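Local coordinates for protein putative methyltransferase (Porphyromonas gingivalis, PDB 3LL7) that is a putative methyltransferase that probably transfers methyl groups, with ferredoxin-like and THUMP-like regions in its C-terminal part, at residues L316-L319 with L325-S328; P321-Y326 with G393-D398. One frame throughout, in Å; residues are numbered along the deposited sequence.

Contact 1 of 2, residues L316-L319 with L325-S328; sequences LRKL and LYTS
Arg317 and Thr327 face each other as a hydrogen-bonded antiparallel pair and satisfy each other's backbone twice: Arg317 N gives its hydrogen to Thr327 O at 3.0 Å, almost straight at 170°, and Thr327 N returns one to Arg317 O at 2.8 Å. The same Arg317 O also takes a CA-H...O contact from Tyr326. Two residues on, Leu319 N reaches Leu325 O at 3.1 Å, a bond that holds although the chain turns a corner at Leu319.

Lys318 and Tyr326 form the non-hydrogen-bonded pair between these bonds, and their side chains share one face of the sheet. With CG anti to the backbone N (chi1 -170°), the lysine runs its methylenes obliquely along the phenol, CD lying 3.6 Å from Tyr326 CE1. Its last torsion then bends, and the buried ammonium is bonded by His320 O, Ser323 O and His324 ND1. A long side chain suits this place, since its aliphatic part packs on the ring while its charge meets acceptors at the hairpin turn. Tyr326 OH is bonded to Phe307 O.

The opposite face carries Thr327, whose CG2 meets Leu319 CD1 at 4.0 Å while its OG1 bonds to Asp291 N and Tyr293 O. Beyond the pair, Leu316 places CD1 3.9 Å from Tyr326 CB and CD2 beside Ser328, whose hydroxyl is bonded to Ala330 O and Tyr295 OH. Every buried hydroxyl here thus has a partner.

The two strands make a beta hairpin at one edge of a seven-stranded mixed sheet. Strand 293-297 flanks 323-328 on its other side, helix 307-314 packs on the face of Lys318 and Tyr326, and Leu319 and Leu325 reach strand 389-395.

Contact 2 of 2, residues P321-Y326 with G393-D398; sequences PNSHLY and GTTMAD. With FMT (formic acid), chain J.
Ser323 OG donates a hydrogen bond to Thr395 O at 2.7 Å, in the carbonyl plane and on a lone pair, with a C=O...O angle of 126°. The hydroxyl lies anti to its own carbonyl carbon (chi1 -53°), which swings it toward strand 393-395. Ser323 OG in turn accepts a hydrogen bond from Asn369 ND2, so the serine hydroxyl is held by two partners. A small polar residue suits this spot, because its CB must also fit close to Thr394 OG1, 3.4 Å away.

The tight part continues with Thr394, which meets both Ser323 and Leu325. Leu325 CD1 approaches Thr394 OG1 at 3.5 Å and Thr394 CB at 3.7 Å, the two side chains meeting at a slant. Threonine serves both needs: its carbon atoms pack against the leucine, while its buried hydroxyl is satisfied by Arg368 O. Thr395 OG1 is likewise bonded to Asn369 O and Lys401 NZ.

The other end is looser. Asn322 is exposed and makes no direct contact with 393-398; instead its ND2 donates a nearly straight bond to O2 of a formic acid molecule at 3.1 Å. That molecule, probably from the crystallisation liquor, is also bonded by Asn369 ND2, and its O1 lies 3.9 Å from Thr395 CG2. A polar amide is at home on this solvent side.

The axes of strands 323-326 and 393-395 approach to 7.4 Å at 98°. Both belong to the same seven-stranded mixed sheet, in which strands 293-297, 337-347 and 401-408 lie between them. The start of the second hairpin strand thus crosses the end of strand 389-395 nearly at right angles through side chains, joining the beta hairpin of the ferredoxin-like region to the THUMP-like region.

How the contacts relate
Contacts 1 and 2 have centres about 8 Å apart and share Leu325 and Tyr326 on strand 323-328. Along the chain, 316-319 comes first, the turn and second hairpin strand follow, and 393-398 arrives some 67 residues later. Contact 1 closes the hairpin by pairing neighbouring strands; contact 2 sets the start of its second strand across the end of strand 389-395 of the same seven-stranded sheet. The two also touch directly, with Leu319 CD2 packing on Thr394 CG2 at 3.6 Å. Together they connect a local hairpin of the ferredoxin-like region to the THUMP-like region, on one side of the protein and about 27 Å from its centre.

Contact 1 of 2, residues L316-L319 with L325-S328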
ATOM      1  N   LEU A 316     -10.671 -22.242  13.088  1.00 10.71           N
ATOM      2  CA  LEU A 316     -10.396 -22.927  11.822  1.00 11.62           C
ATOM      3  C   LEU A 316      -9.193 -23.845  12.032  1.00 12.14           C
ATOM      4  O   LEU A 316      -8.488 -23.708  13.023  1.00 11.96           O
ATOM      5  CB  LEU A 316     -10.112 -21.888  10.705  1.00 11.58           C
ATOM      6  CG  LEU A 316     -11.061 -20.710  10.496  1.00 12.46           C
ATOM      7  CD1 LEU A 316     -10.494 -19.717   9.459  1.00 14.85           C
ATOM      8  CD2 LEU A 316     -12.459 -21.152  10.073  1.00 13.33           C
ATOM      9  N   ARG A 317      -9.008 -24.834  11.150  1.00 12.04           N
ATOM     10  CA  ARG A 317      -7.846 -25.711  11.183  1.00 12.64           C
ATOM     11  C   ARG A 317      -6.911 -25.266  10.063  1.00 13.09           C
ATOM     12  O   ARG A 317      -7.380 -24.916   8.982  1.00 14.51           O
ATOM     13  CB  ARG A 317      -8.282 -27.172  10.922  1.00 13.13           C
ATOM     14  CG  ARG A 317      -9.070 -27.768  12.111  1.00 17.23           C
ATOM     15  CD  ARG A 317     -10.004 -28.865  11.687  1.00 23.46           C
ATOM     16  NE  ARG A 317      -9.368 -30.142  11.341  1.00 28.51           N
ATOM     17  CZ  ARG A 317      -8.678 -30.933  12.178  1.00 31.46           C
ATOM     18  NH1 ARG A 317      -8.432 -30.564  13.436  1.00 32.56           N
ATOM     19  NH2 ARG A 317      -8.205 -32.100  11.740  1.00 30.71           N
ATOM     20  N   LYS A 318      -5.609 -25.254  10.320  1.00 12.49           N
ATOM     21  CA  LYS A 318      -4.645 -24.826   9.297  1.00 11.24           C
ATOM     22  C   LYS A 318      -4.067 -26.090   8.675  1.00 10.00           C
ATOM     23  O   LYS A 318      -3.945 -27.108   9.358  1.00  9.53           O
ATOM     24  CB  LYS A 318      -3.536 -23.989   9.926  1.00 11.49           C
ATOM     25  CG  LYS A 318      -2.643 -23.301   8.910  1.00 10.32           C
ATOM     26  CD  LYS A 318      -1.913 -22.108   9.612  1.00 11.07           C
ATOM     27  CE  LYS A 318      -1.136 -21.259   8.594  1.00 10.76           C
ATOM     28  NZ  LYS A 318       0.107 -21.908   8.176  1.00 10.16           N
ATOM     29  N   LEU A 319      -3.738 -26.060   7.382  1.00  9.80           N
ATOM     30  CA  LEU A 319      -3.277 -27.278   6.714  1.00 10.12           C
ATOM     31  C   LEU A 319      -1.887 -27.752   7.163  1.00 10.09           C
ATOM     32  O   LEU A 319      -1.670 -28.938   7.336  1.00  9.53           O
ATOM     33  CB  LEU A 319      -3.316 -27.076   5.196  1.00 11.03           C
ATOM     34  CG  LEU A 319      -4.672 -27.396   4.552  1.00 13.06           C
ATOM     35  CD1 LEU A 319      -5.900 -26.855   5.231  1.00 14.39           C
ATOM     36  CD2 LEU A 319      -4.671 -27.032   3.011  1.00 12.50           C
ATOM     37  N   LEU A 325      -3.283 -21.768   4.384  1.00  8.87           N
ATOM     38  CA  LEU A 325      -4.672 -22.022   4.071  1.00  8.22           C
ATOM     39  C   LEU A 325      -5.310 -22.681   5.272  1.00  8.96           C
ATOM     40  O   LEU A 325      -4.648 -23.385   6.047  1.00  9.52           O
ATOM     41  CB  LEU A 325      -4.803 -23.052   2.910  1.00  9.58           C
ATOM     42  CG  LEU A 325      -4.342 -22.591   1.541  1.00 11.05           C
ATOM     43  CD1 LEU A 325      -4.429 -23.872   0.625  1.00 13.50           C
ATOM     44  CD2 LEU A 325      -5.290 -21.481   1.017  1.00 11.80           C
ATOM     45  N   TYR A 326      -6.609 -22.503   5.363  1.00  8.75           N
ATOM     46  CA  TYR A 326      -7.407 -22.981   6.485  1.00 10.03           C
ATOM     47  C   TYR A 326      -8.589 -23.763   5.978  1.00  9.62           C
ATOM     48  O   TYR A 326      -9.004 -23.592   4.820  1.00  9.13           O
ATOM     49  CB  TYR A 326      -7.898 -21.803   7.338  1.00  9.74           C
ATOM     50  CG  TYR A 326      -6.776 -20.896   7.725  1.00 11.33           C
ATOM     51  CD1 TYR A 326      -6.016 -21.128   8.886  1.00 13.58           C
ATOM     52  CD2 TYR A 326      -6.439 -19.829   6.904  1.00 12.23           C
ATOM     53  CE1 TYR A 326      -4.954 -20.270   9.232  1.00 13.00           C
ATOM     54  CE2 TYR A 326      -5.383 -18.974   7.228  1.00 14.07           C
ATOM     55  CZ  TYR A 326      -4.649 -19.203   8.376  1.00 13.41           C
ATOM     56  OH  TYR A 326      -3.617 -18.354   8.690  1.00 13.56           O
ATOM     57  N   THR A 327      -9.181 -24.558   6.874  1.00  9.20           N
ATOM     58  CA  THR A 327     -10.366 -25.321   6.523  1.00  8.47           C
ATOM     59  C   THR A 327     -11.282 -25.496   7.752  1.00  9.98           C
ATOM     60  O   THR A 327     -10.815 -25.459   8.894  1.00  9.86           O
ATOM     61  CB  THR A 327      -9.987 -26.697   5.895  1.00  8.98           C
ATOM     62  OG1 THR A 327     -11.153 -27.278   5.307  1.00  8.09           O
ATOM     63  CG2 THR A 327      -9.419 -27.658   6.939  1.00  7.75           C
ATOM     64  N   SER A 328     -12.566 -25.693   7.506  1.00 10.30           N
ATOM     65  CA  SER A 328     -13.516 -25.957   8.598  1.00 12.56           C
ATOM     66  C   SER A 328     -14.773 -26.560   8.027  1.00 12.71           C
ATOM     67  O   SER A 328     -15.071 -26.390   6.845  1.00 12.80           O
ATOM     68  CB  SER A 328     -13.851 -24.653   9.340  1.00 12.93           C
ATOM     69  OG  SER A 328     -14.692 -23.838   8.527  1.00 17.21           O
TER

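Contact 2 of 2, residues P321-Y326 with G393-D398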
ATOM      1  N   PRO A 321       2.127 -25.821   8.856  1.00  9.01           N
ATOM      2  CA  PRO A 321       2.759 -24.538   9.260  1.00  9.09           C
ATOM      3  C   PRO A 321       3.192 -23.677   8.093  1.00  9.82           C
ATOM      4  O   PRO A 321       3.171 -22.440   8.199  1.00  9.03           O
ATOM      5  CB  PRO A 321       4.011 -24.973  10.038  1.00  9.22           C
ATOM      6  CG  PRO A 321       3.660 -26.364  10.586  1.00 10.08           C
ATOM      7  CD  PRO A 321       2.734 -26.989   9.525  1.00  9.83           C
ATOM      8  N   ASN A 322       3.622 -24.318   6.995  1.00  9.91           N
ATOM      9  CA  ASN A 322       4.003 -23.554   5.778  1.00  9.83           C
ATOM     10  C   ASN A 322       2.899 -23.447   4.679  1.00  8.09           C
ATOM     11  O   ASN A 322       3.127 -22.777   3.653  1.00  7.58           O
ATOM     12  CB  ASN A 322       5.279 -24.123   5.190  1.00  9.71           C
ATOM     13  CG  ASN A 322       6.472 -24.021   6.185  1.00 12.44           C
ATOM     14  OD1 ASN A 322       6.572 -23.056   6.935  1.00 13.91           O
ATOM     15  ND2 ASN A 322       7.333 -25.004   6.188  1.00 15.05           N
ATOM     16  N   SER A 323       1.741 -24.086   4.880  1.00  8.57           N
ATOM     17  CA  SER A 323       0.601 -23.904   3.969  1.00  7.93           C
ATOM     18  C   SER A 323      -0.367 -22.883   4.568  1.00  9.01           C
ATOM     19  O   SER A 323      -1.091 -23.172   5.531  1.00  9.06           O
ATOM     20  CB  SER A 323      -0.158 -25.232   3.716  1.00  7.30           C
ATOM     21  OG  SER A 323       0.728 -26.241   3.289  1.00  6.97           O
ATOM     22  N   HIS A 324      -0.389 -21.682   4.003  1.00  8.75           N
ATOM     23  CA  HIS A 324      -1.186 -20.641   4.604  1.00  8.89           C
ATOM     24  C   HIS A 324      -2.594 -20.684   4.026  1.00  8.18           C
ATOM     25  O   HIS A 324      -3.001 -19.818   3.244  1.00  8.86           O
ATOM     26  CB  HIS A 324      -0.482 -19.297   4.478  1.00  9.06           C
ATOM     27  CG  HIS A 324       0.910 -19.306   5.054  1.00  8.92           C
ATOM     28  ND1 HIS A 324       1.228 -20.017   6.193  1.00 10.39           N
ATOM     29  CD2 HIS A 324       2.058 -18.697   4.660  1.00  9.93           C
ATOM     30  CE1 HIS A 324       2.503 -19.835   6.479  1.00  8.60           C
ATOM     31  NE2 HIS A 324       3.027 -19.033   5.566  1.00 10.08           N
ATOM     32  N   LEU A 325      -3.283 -21.768   4.384  1.00  8.87           N
ATOM     33  CA  LEU A 325      -4.672 -22.022   4.071  1.00  8.22           C
ATOM     34  C   LEU A 325      -5.310 -22.681   5.272  1.00  8.96           C
ATOM     35  O   LEU A 325      -4.648 -23.385   6.047  1.00  9.52           O
ATOM     36  CB  LEU A 325      -4.803 -23.052   2.910  1.00  9.58           C
ATOM     37  CG  LEU A 325      -4.342 -22.591   1.541  1.00 11.05           C
ATOM     38  CD1 LEU A 325      -4.429 -23.872   0.625  1.00 13.50           C
ATOM     39  CD2 LEU A 325      -5.290 -21.481   1.017  1.00 11.80           C
ATOM     40  N   TYR A 326      -6.609 -22.503   5.363  1.00  8.75           N
ATOM     41  CA  TYR A 326      -7.407 -22.981   6.485  1.00 10.03           C
ATOM     42  C   TYR A 326      -8.589 -23.763   5.978  1.00  9.62           C
ATOM     43  O   TYR A 326      -9.004 -23.592   4.820  1.00  9.13           O
ATOM     44  CB  TYR A 326      -7.898 -21.803   7.338  1.00  9.74           C
ATOM     45  CG  TYR A 326      -6.776 -20.896   7.725  1.00 11.33           C
ATOM     46  CD1 TYR A 326      -6.016 -21.128   8.886  1.00 13.58           C
ATOM     47  CD2 TYR A 326      -6.439 -19.829   6.904  1.00 12.23           C
ATOM     48  CE1 TYR A 326      -4.954 -20.270   9.232  1.00 13.00           C
ATOM     49  CE2 TYR A 326      -5.383 -18.974   7.228  1.00 14.07           C
ATOM     50  CZ  TYR A 326      -4.649 -19.203   8.376  1.00 13.41           C
ATOM     51  OH  TYR A 326      -3.617 -18.354   8.690  1.00 13.56           O
ATOM     52  N   GLY A 393      -2.882 -25.866  -5.357  1.00  9.09           N
ATOM     53  CA  GLY A 393      -1.853 -26.852  -4.953  1.00  8.94           C
ATOM     54  C   GLY A 393      -1.400 -26.503  -3.544  1.00  9.67           C
ATOM     55  O   GLY A 393      -1.086 -25.359  -3.278  1.00 11.28           O
ATOM     56  N   THR A 394      -1.344 -27.491  -2.660  1.00  9.19           N
ATOM     57  CA  THR A 394      -0.975 -27.241  -1.272  1.00  8.69           C
ATOM     58  C   THR A 394      -0.481 -28.531  -0.632  1.00  8.55           C
ATOM     59  O   THR A 394      -0.387 -29.562  -1.320  1.00  8.67           O
ATOM     60  CB  THR A 394      -2.152 -26.571  -0.498  1.00  8.20           C
ATOM     61  OG1 THR A 394      -1.697 -26.066   0.780  1.00  9.51           O
ATOM     62  CG2 THR A 394      -3.314 -27.529  -0.309  1.00 10.54           C
ATOM     63  N   THR A 395      -0.162 -28.439   0.663  1.00  7.21           N
ATOM     64  CA  THR A 395       0.415 -29.537   1.433  1.00  7.91           C
ATOM     65  C   THR A 395      -0.347 -29.667   2.734  1.00  7.81           C
ATOM     66  O   THR A 395      -0.557 -28.656   3.456  1.00  8.22           O
ATOM     67  CB  THR A 395       1.888 -29.257   1.742  1.00  8.26           C
ATOM     68  OG1 THR A 395       2.583 -28.997   0.517  1.00  9.36           O
ATOM     69  CG2 THR A 395       2.544 -30.471   2.459  1.00  8.73           C
HETATM   70  N   MSE A 396      -0.758 -30.909   3.044  1.00  6.68           N
HETATM   71  CA  MSE A 396      -1.494 -31.206   4.270  1.00  6.60           C
HETATM   72  C   MSE A 396      -0.487 -31.410   5.424  1.00  7.19           C
HETATM   73  O   MSE A 396       0.719 -31.442   5.192  1.00  7.40           O
HETATM   74  CB  MSE A 396      -2.370 -32.477   4.089  1.00  6.77           C
HETATM   75  CG  MSE A 396      -3.283 -32.425   2.859  1.00  9.32           C
HETATM   76 SE   MSE A 396      -4.441 -30.868   2.860  0.75  8.35          SE
HETATM   77  CE  MSE A 396      -5.579 -31.301   4.350  1.00 10.72           C
ATOM     78  N   ALA A 397      -0.996 -31.579   6.649  1.00  6.61           N
ATOM     79  CA  ALA A 397      -0.157 -31.525   7.841  1.00  7.44           C
ATOM     80  C   ALA A 397       0.901 -32.622   7.865  1.00  8.29           C
ATOM     81  O   ALA A 397       1.965 -32.435   8.455  1.00  9.09           O
ATOM     82  CB  ALA A 397      -1.024 -31.611   9.092  1.00  6.88           C
ATOM     83  N   ASP A 398       0.589 -33.771   7.248  1.00  8.47           N
ATOM     84  CA  ASP A 398       1.541 -34.902   7.193  1.00  8.92           C
ATOM     85  C   ASP A 398       2.525 -34.844   6.024  1.00  8.98           C
ATOM     86  O   ASP A 398       3.236 -35.817   5.770  1.00  9.29           O
ATOM     87  CB  ASP A 398       0.778 -36.244   7.168  1.00  8.62           C
ATOM     88  CG  ASP A 398      -0.215 -36.354   5.995  1.00  9.52           C
ATOM     89  OD1 ASP A 398      -0.331 -35.441   5.143  1.00  9.75           O
ATOM     90  OD2 ASP A 398      -0.907 -37.394   5.921  1.00 13.81           O
TER
HETATM   91  C   FMT J 510       6.890 -28.238   3.791  1.00 38.69           C
HETATM   92  O1  FMT J 510       5.968 -28.746   3.149  1.00 38.13           O
HETATM   93  O2  FMT J 510       7.080 -27.024   3.898  1.00 38.81           O